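Local structure of periplasmic binding protein (Veillonella parvula, 4MO9) at residues A[263-268]-A[312-317]; A[274-279]-A[361-366]. The protein probably captures a solute such as an iron chelate in the cleft between its two lobes and delivers it to a membrane transporter. All coordinates share one frame; numbering follows the deposited sequence.

Interaction 1 of 2, residues A[263-268]-A[312-317]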
HETATM    1  N   MSE A 263       2.165  -7.962  10.459  1.00 31.04           N
HETATM    2  CA  MSE A 263       1.721  -6.691   9.873  1.00 33.68           C
HETATM    3  C   MSE A 263       0.683  -5.985  10.766  1.00 33.73           C
HETATM    4  O   MSE A 263      -0.230  -6.625  11.311  1.00 35.70           O
HETATM    5  CB  MSE A 263       1.193  -6.894   8.447  1.00 31.95           C
HETATM    6  CG  MSE A 263       2.140  -7.708   7.552  1.00 30.31           C
HETATM    7 SE   MSE A 263       3.994  -7.083   7.544  0.72 37.05          SE
HETATM    8  CE  MSE A 263       4.747  -8.699   6.759  1.00 30.85           C
ATOM      9  N   GLY A 264       0.853  -4.675  10.942  1.00 31.63           N
ATOM     10  CA  GLY A 264      -0.064  -3.895  11.752  1.00 30.08           C
ATOM     11  C   GLY A 264      -0.849  -2.883  10.938  1.00 31.54           C
ATOM     12  O   GLY A 264      -0.471  -2.542   9.810  1.00 30.20           O
ATOM     13  N   SER A 265      -1.963  -2.417  11.501  1.00 31.75           N
ATOM     14  CA  SER A 265      -2.793  -1.425  10.827  1.00 32.23           C
ATOM     15  C   SER A 265      -3.804  -0.881  11.815  1.00 33.17           C
ATOM     16  O   SER A 265      -3.678  -1.093  13.024  1.00 32.55           O
ATOM     17  CB  SER A 265      -3.526  -2.046   9.639  1.00 32.31           C
ATOM     18  OG  SER A 265      -4.038  -1.025   8.780  1.00 33.56           O
ATOM     19  N   TYR A 266      -4.811  -0.186  11.297  1.00 32.51           N
ATOM     20  CA  TYR A 266      -5.871   0.347  12.144  1.00 35.28           C
ATOM     21  C   TYR A 266      -7.075  -0.594  12.102  1.00 36.83           C
ATOM     22  O   TYR A 266      -7.850  -0.577  11.137  1.00 37.14           O
ATOM     23  CB  TYR A 266      -6.259   1.763  11.684  1.00 37.37           C
ATOM     24  CG  TYR A 266      -7.299   2.423  12.563  1.00 40.36           C
ATOM     25  CD1 TYR A 266      -6.993   2.791  13.867  1.00 42.62           C
ATOM     26  CD2 TYR A 266      -8.584   2.673  12.093  1.00 40.92           C
ATOM     27  CE1 TYR A 266      -7.941   3.394  14.688  1.00 45.90           C
ATOM     28  CE2 TYR A 266      -9.544   3.277  12.909  1.00 44.03           C
ATOM     29  CZ  TYR A 266      -9.210   3.636  14.202  1.00 45.35           C
ATOM     30  OH  TYR A 266     -10.141   4.234  15.022  1.00 48.04           O
ATOM     31  N   TRP A 267      -7.205  -1.427  13.138  1.00 38.11           N
ATOM     32  CA  TRP A 267      -8.302  -2.394  13.253  1.00 37.63           C
ATOM     33  C   TRP A 267      -8.993  -2.238  14.607  1.00 38.51           C
ATOM     34  O   TRP A 267      -8.839  -3.096  15.487  1.00 38.17           O
ATOM     35  CB  TRP A 267      -7.787  -3.840  13.106  1.00 37.22           C
ATOM     36  CG  TRP A 267      -7.276  -4.195  11.730  1.00 39.66           C
ATOM     37  CD1 TRP A 267      -7.979  -4.168  10.561  1.00 42.44           C
ATOM     38  CD2 TRP A 267      -5.956  -4.653  11.395  1.00 39.54           C
ATOM     39  NE1 TRP A 267      -7.173  -4.565   9.510  1.00 41.32           N
ATOM     40  CE2 TRP A 267      -5.929  -4.873   9.999  1.00 40.23           C
ATOM     41  CE3 TRP A 267      -4.793  -4.896  12.143  1.00 38.02           C
ATOM     42  CZ2 TRP A 267      -4.779  -5.321   9.332  1.00 37.75           C
ATOM     43  CZ3 TRP A 267      -3.655  -5.339  11.485  1.00 35.92           C
ATOM     44  CH2 TRP A 267      -3.656  -5.548  10.091  1.00 37.69           C
ATOM     45  N   PRO A 268      -9.780  -1.156  14.771  1.00 39.43           N
ATOM     46  CA  PRO A 268     -10.366  -0.809  16.075  1.00 42.86           C
ATOM     47  C   PRO A 268     -11.364  -1.834  16.608  1.00 45.57           C
ATOM     48  O   PRO A 268     -11.644  -1.829  17.809  1.00 42.24           O
ATOM     49  CB  PRO A 268     -11.072   0.525  15.806  1.00 44.02           C
ATOM     50  CG  PRO A 268     -11.356   0.519  14.324  1.00 41.67           C
ATOM     51  CD  PRO A 268     -10.209  -0.233  13.702  1.00 38.66           C
ATOM     52  N   SER A 312       7.546  -5.581  12.560  1.00 33.23           N
ATOM     53  CA  SER A 312       6.194  -5.254  12.118  1.00 31.54           C
ATOM     54  C   SER A 312       6.253  -4.079  11.151  1.00 27.65           C
ATOM     55  O   SER A 312       6.991  -3.123  11.389  1.00 29.70           O
ATOM     56  CB  SER A 312       5.316  -4.900  13.331  1.00 36.24           C
ATOM     57  OG  SER A 312       4.005  -4.531  12.906  1.00 37.66           O
ATOM     58  N   ALA A 313       5.510  -4.169  10.048  1.00 29.87           N
ATOM     59  CA  ALA A 313       5.384  -3.072   9.100  1.00 29.67           C
ATOM     60  C   ALA A 313       3.899  -2.851   8.846  1.00 29.73           C
ATOM     61  O   ALA A 313       3.101  -3.773   9.025  1.00 32.85           O
ATOM     62  CB  ALA A 313       6.103  -3.399   7.800  1.00 29.47           C
ATOM     63  N   HIS A 314       3.525  -1.640   8.442  1.00 28.58           N
ATOM     64  CA  HIS A 314       2.120  -1.284   8.251  1.00 28.70           C
ATOM     65  C   HIS A 314       1.544  -1.936   6.986  1.00 31.39           C
ATOM     66  O   HIS A 314       2.075  -1.748   5.882  1.00 30.84           O
ATOM     67  CB  HIS A 314       1.973   0.248   8.170  1.00 29.70           C
ATOM     68  CG  HIS A 314       0.559   0.731   8.298  1.00 31.98           C
ATOM     69  ND1 HIS A 314      -0.398   0.490   7.338  1.00 32.99           N
ATOM     70  CD2 HIS A 314      -0.062   1.434   9.278  1.00 34.46           C
ATOM     71  CE1 HIS A 314      -1.548   1.020   7.717  1.00 32.11           C
ATOM     72  NE2 HIS A 314      -1.371   1.602   8.890  1.00 32.69           N
ATOM     73  N   HIS A 315       0.442  -2.669   7.156  1.00 30.39           N
ATOM     74  CA  HIS A 315      -0.223  -3.444   6.099  1.00 32.48           C
ATOM     75  C   HIS A 315      -0.695  -2.600   4.916  1.00 31.86           C
ATOM     76  O   HIS A 315      -0.874  -3.115   3.803  1.00 32.09           O
ATOM     77  CB  HIS A 315      -1.412  -4.196   6.720  1.00 33.67           C
ATOM     78  CG  HIS A 315      -1.969  -5.301   5.870  1.00 36.56           C
ATOM     79  ND1 HIS A 315      -1.176  -6.164   5.147  1.00 38.11           N
ATOM     80  CD2 HIS A 315      -3.246  -5.707   5.671  1.00 37.30           C
ATOM     81  CE1 HIS A 315      -1.941  -7.043   4.518  1.00 38.03           C
ATOM     82  NE2 HIS A 315      -3.201  -6.789   4.823  1.00 38.66           N
ATOM     83  N   GLY A 316      -0.900  -1.303   5.145  1.00 35.08           N
ATOM     84  CA  GLY A 316      -1.463  -0.439   4.117  1.00 34.78           C
ATOM     85  C   GLY A 316      -0.423   0.329   3.318  1.00 33.54           C
ATOM     86  O   GLY A 316      -0.758   1.179   2.495  1.00 32.02           O
ATOM     87  N   LEU A 317       0.849   0.045   3.569  1.00 31.03           N
ATOM     88  CA  LEU A 317       1.920   0.713   2.845  1.00 26.54           C
ATOM     89  C   LEU A 317       2.241   0.129   1.456  1.00 28.52           C
ATOM     90  O   LEU A 317       2.616   0.893   0.563  1.00 30.13           O
ATOM     91  CB  LEU A 317       3.190   0.823   3.696  1.00 28.82           C
ATOM     92  CG  LEU A 317       3.139   1.739   4.932  1.00 30.95           C
ATOM     93  CD1 LEU A 317       4.416   1.599   5.768  1.00 31.47           C
ATOM     94  CD2 LEU A 317       2.922   3.198   4.516  1.00 29.43           C
TER
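M263 and G264 run beside S312 to H315 where strand 259-263 ends next to its parallel neighbour, strand 310-313, in the mixed sheet of one lobe of this periplasmic binding protein. At S312 the hydroxyl OG lies 3.7 Å from the G264 N, but its hydrogen bond goes to the O of I262. A313 follows, and its carbonyl O takes the N-H of G264 at 3.1 Å, while the M263 CA-H makes a further contact to the same O. The M263 selenium packs loosely against A313 CB at 4.3 Å. H314 is the residue bridged with G264. Its CG is turned away from the backbone N (chi1 -166°), which brings one face of the imidazole against G264 O and S265 CA: the latter makes a CH-pi contact, 4.2 Å from the centroid and 24° off the normal. H315 completes the bridge through its N, bonded to G264 O at 2.8 Å and nearly straight (170°). Its ring brings CD2 to within 4.0 Å of W267 CZ2, meeting the indole at its edge, and the two side chains cross at about a right angle. ND1 of H315 is paired with NE1 of W224, and the side chain sits about 9 Å from the bound trimethylamine oxide. The type I turn from H314 to L317 then carries G316 N into the H314 ring plane, where it donates to ND1 at 2.9 Å.

Interaction 2 of 2, residues A[274-279]-A[361-366]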
HETATM    1  N   MSE A 274      -2.400  -6.099  15.996  1.00 36.53           N
HETATM    2  CA  MSE A 274      -1.209  -5.261  15.917  1.00 34.16           C
HETATM    3  C   MSE A 274      -1.595  -3.889  15.384  1.00 34.47           C
HETATM    4  O   MSE A 274      -2.186  -3.784  14.304  1.00 34.31           O
HETATM    5  CB  MSE A 274      -0.181  -5.886  14.983  1.00 33.69           C
HETATM    6  CG  MSE A 274       1.086  -5.067  14.858  1.00 33.41           C
HETATM    7 SE   MSE A 274       1.924  -4.858  16.608  0.83 43.25          SE
HETATM    8  CE  MSE A 274       3.104  -3.389  16.053  1.00 40.77           C
ATOM      9  N   ARG A 275      -1.248  -2.845  16.138  1.00 36.20           N
ATOM     10  CA  ARG A 275      -1.629  -1.473  15.806  1.00 37.05           C
ATOM     11  C   ARG A 275      -0.458  -0.649  15.257  1.00 37.18           C
ATOM     12  O   ARG A 275       0.574  -0.485  15.923  1.00 35.13           O
ATOM     13  CB  ARG A 275      -2.227  -0.770  17.035  1.00 36.11           C
ATOM     14  CG  ARG A 275      -2.577   0.703  16.821  1.00 36.27           C
ATOM     15  CD  ARG A 275      -3.741   0.896  15.827  1.00 34.30           C
ATOM     16  NE  ARG A 275      -5.015   0.471  16.406  1.00 37.39           N
ATOM     17  CZ  ARG A 275      -5.803   1.263  17.129  1.00 43.36           C
ATOM     18  NH1 ARG A 275      -5.448   2.525  17.356  1.00 42.42           N
ATOM     19  NH2 ARG A 275      -6.942   0.797  17.639  1.00 46.01           N
ATOM     20  N   LEU A 276      -0.642  -0.142  14.042  1.00 36.02           N
ATOM     21  CA  LEU A 276       0.280   0.807  13.418  1.00 35.64           C
ATOM     22  C   LEU A 276      -0.550   1.889  12.736  1.00 35.80           C
ATOM     23  O   LEU A 276      -1.774   1.739  12.622  1.00 37.37           O
ATOM     24  CB  LEU A 276       1.174   0.104  12.392  1.00 33.02           C
ATOM     25  CG  LEU A 276       2.210  -0.870  12.981  1.00 30.05           C
ATOM     26  CD1 LEU A 276       3.026  -1.509  11.846  1.00 28.95           C
ATOM     27  CD2 LEU A 276       3.111  -0.143  13.947  1.00 29.89           C
ATOM     28  N   GLY A 277       0.102   2.969  12.298  1.00 34.06           N
ATOM     29  CA  GLY A 277      -0.582   4.050  11.596  1.00 35.35           C
ATOM     30  C   GLY A 277      -0.651   5.334  12.411  1.00 35.76           C
ATOM     31  O   GLY A 277       0.161   5.548  13.320  1.00 36.76           O
ATOM     32  N   PHE A 278      -1.629   6.186  12.104  1.00 36.17           N
ATOM     33  CA  PHE A 278      -1.748   7.491  12.764  1.00 33.80           C
ATOM     34  C   PHE A 278      -2.228   7.408  14.202  1.00 37.92           C
ATOM     35  O   PHE A 278      -1.978   8.326  14.992  1.00 38.76           O
ATOM     36  CB  PHE A 278      -2.670   8.415  11.962  1.00 34.59           C
ATOM     37  CG  PHE A 278      -2.084   8.843  10.648  1.00 34.56           C
ATOM     38  CD1 PHE A 278      -1.114   9.845  10.600  1.00 34.31           C
ATOM     39  CD2 PHE A 278      -2.485   8.238   9.464  1.00 33.67           C
ATOM     40  CE1 PHE A 278      -0.563  10.241   9.386  1.00 32.50           C
ATOM     41  CE2 PHE A 278      -1.941   8.628   8.245  1.00 33.68           C
ATOM     42  CZ  PHE A 278      -0.976   9.632   8.207  1.00 33.51           C
ATOM     43  N   GLU A 279      -2.928   6.326  14.537  1.00 37.83           N
ATOM     44  CA  GLU A 279      -3.415   6.128  15.900  1.00 43.74           C
ATOM     45  C   GLU A 279      -2.625   5.018  16.552  1.00 42.12           C
ATOM     46  O   GLU A 279      -3.157   3.938  16.818  1.00 43.28           O
ATOM     47  CB  GLU A 279      -4.889   5.751  15.903  1.00 49.64           C
ATOM     48  CG  GLU A 279      -5.729   6.674  15.085  1.00 56.37           C
ATOM     49  CD  GLU A 279      -6.878   7.260  15.860  1.00 66.84           C
ATOM     50  OE1 GLU A 279      -7.147   6.786  16.990  1.00 70.88           O
ATOM     51  OE2 GLU A 279      -7.510   8.201  15.334  1.00 70.71           O
ATOM     52  N   SER A 361       3.024  11.695  10.769  1.00 38.39           N
ATOM     53  CA  SER A 361       3.085  11.285  12.180  1.00 43.58           C
ATOM     54  C   SER A 361       2.676   9.815  12.314  1.00 45.24           C
ATOM     55  O   SER A 361       2.419   9.144  11.312  1.00 47.82           O
ATOM     56  CB  SER A 361       2.199  12.154  13.073  1.00 45.85           C
ATOM     57  OG  SER A 361       0.838  11.885  12.827  1.00 47.95           O
ATOM     58  N   GLY A 362       2.632   9.310  13.542  1.00 45.08           N
ATOM     59  CA  GLY A 362       2.246   7.928  13.772  1.00 44.51           C
ATOM     60  C   GLY A 362       3.421   6.966  13.710  1.00 41.89           C
ATOM     61  O   GLY A 362       4.575   7.398  13.641  1.00 43.40           O
ATOM     62  N   ILE A 363       3.126   5.665  13.722  1.00 39.86           N
ATOM     63  CA  ILE A 363       4.148   4.614  13.779  1.00 37.55           C
ATOM     64  C   ILE A 363       3.887   3.599  12.668  1.00 33.34           C
ATOM     65  O   ILE A 363       2.780   3.070  12.561  1.00 32.43           O
ATOM     66  CB  ILE A 363       4.107   3.876  15.137  1.00 39.90           C
ATOM     67  CG1 ILE A 363       4.139   4.870  16.306  1.00 45.10           C
ATOM     68  CG2 ILE A 363       5.228   2.834  15.225  1.00 37.10           C
ATOM     69  CD1 ILE A 363       5.499   5.464  16.576  1.00 47.51           C
ATOM     70  N   TRP A 364       4.906   3.308  11.861  1.00 31.08           N
ATOM     71  CA  TRP A 364       4.705   2.569  10.612  1.00 32.88           C
ATOM     72  C   TRP A 364       5.589   1.338  10.512  1.00 31.13           C
ATOM     73  O   TRP A 364       5.347   0.454   9.688  1.00 29.75           O
ATOM     74  CB  TRP A 364       4.940   3.512   9.416  1.00 30.53           C
ATOM     75  CG  TRP A 364       4.045   4.694   9.504  1.00 31.55           C
ATOM     76  CD1 TRP A 364       4.289   5.870  10.168  1.00 33.80           C
ATOM     77  CD2 TRP A 364       2.722   4.802   8.962  1.00 30.19           C
ATOM     78  NE1 TRP A 364       3.197   6.712  10.048  1.00 34.41           N
ATOM     79  CE2 TRP A 364       2.224   6.077   9.318  1.00 32.78           C
ATOM     80  CE3 TRP A 364       1.912   3.950   8.207  1.00 31.08           C
ATOM     81  CZ2 TRP A 364       0.949   6.516   8.934  1.00 34.73           C
ATOM     82  CZ3 TRP A 364       0.651   4.384   7.831  1.00 30.48           C
ATOM     83  CH2 TRP A 364       0.179   5.654   8.195  1.00 33.05           C
ATOM     84  N   PHE A 365       6.609   1.290  11.366  1.00 33.13           N
ATOM     85  CA  PHE A 365       7.555   0.183  11.391  1.00 32.42           C
ATOM     86  C   PHE A 365       7.931  -0.074  12.836  1.00 37.87           C
ATOM     87  O   PHE A 365       7.845   0.832  13.678  1.00 36.71           O
ATOM     88  CB  PHE A 365       8.811   0.528  10.591  1.00 30.38           C
ATOM     89  CG  PHE A 365       8.544   0.823   9.136  1.00 32.16           C
ATOM     90  CD1 PHE A 365       8.188  -0.201   8.258  1.00 32.13           C
ATOM     91  CD2 PHE A 365       8.659   2.118   8.643  1.00 32.19           C
ATOM     92  CE1 PHE A 365       7.941   0.067   6.913  1.00 32.95           C
ATOM     93  CE2 PHE A 365       8.424   2.390   7.294  1.00 29.18           C
ATOM     94  CZ  PHE A 365       8.067   1.363   6.433  1.00 29.29           C
HETATM   95  N   MSE A 366       8.357  -1.294  13.137  1.00 37.11           N
HETATM   96  CA  MSE A 366       8.587  -1.635  14.531  1.00 41.18           C
HETATM   97  C   MSE A 366       9.465  -2.852  14.686  1.00 41.31           C
HETATM   98  O   MSE A 366       9.303  -3.846  13.975  1.00 38.55           O
HETATM   99  CB  MSE A 366       7.255  -1.866  15.243  1.00 41.89           C
HETATM  100  CG  MSE A 366       7.371  -2.719  16.475  1.00 52.36           C
HETATM  101 SE   MSE A 366       6.652  -1.780  17.985  0.56 52.11          SE
HETATM  102  CE  MSE A 366       7.897  -0.271  17.943  1.00 32.23           C
TER
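G277 and I363 pair as an antiparallel hydrogen-bonded bridge, a single one, which joins the loop ahead of helix 282-295 to the residues leading into strand 365-367, the edge strand of the mixed sheet in this lobe of the solute-binding fold. G277 N donates to I363 O at 2.7 Å, and I363 N returns a bond to G277 O at 3.0 Å. Both glycines, G277 and G362, sit at positive phi. G277 has a backbone conformation that suits glycine, whereas at G362 the missing side chain is what lets the segments come close: its CA-H also touches G277 O.

The second kind of contact is aromatic. W364 has its CG anti to its own carbonyl carbon (chi1 -57°), and the indole folds back toward 274-279, with one face against G277 CA. That atom stands almost squarely over the six-membered ring, 3.8 Å from the centroid and 10° off the normal. The same ring turns its edge, led by CZ2, to the face of F278 in a T-shaped stack, planes at 86° and centroids 5.1 Å apart. At the F278 edge, S361 OG lies 3.6 Å from CD1. The indole is fixed in turn by W364 NE1, which bonds S361 O at 2.8 Å. Beyond the two segments F278 stacks on H84 and its backbone N is hydrogen-bonded to D80 OD2, both on helix 79-88.

Apolar packing continues along the segments from the bridge toward M366. L276 CD2 meets I363 CG2 at 3.9 Å; CB and CD2 of L276 also lie against the I363 carbonyl O, and L276 CD1 touches W364 O. Further along, the CE of selenomethionine M274 reaches CG of M366.

With the polar pairing confined to two backbone bonds, the side chains contribute mainly dispersion and ring contacts, and the buried indole N-H is satisfied inside its own segment.

From the N terminus, strand 259-263 runs into 263-268 and then 274-279, with M274 bonded by backbone to S265. Helix 282-295 follows before the chain returns at 312-317, where interaction 1 closes a loop of 43 residues. Helices 324-334 and 344-355 come next, and 361-366 then closes the 81-residue loop of interaction 2. The segments alternate, so the two loops cross. Strand 310-313 and the residue after it are where the contacts meet: the strand lies between strands 259-263 and 365-367, and probable hydrogen bonds from S312 N to M366 O and from H314 N to W364 O join the contacts. Together they tie the C-terminal edge strand to the sheet and to the loop before helix 282-295.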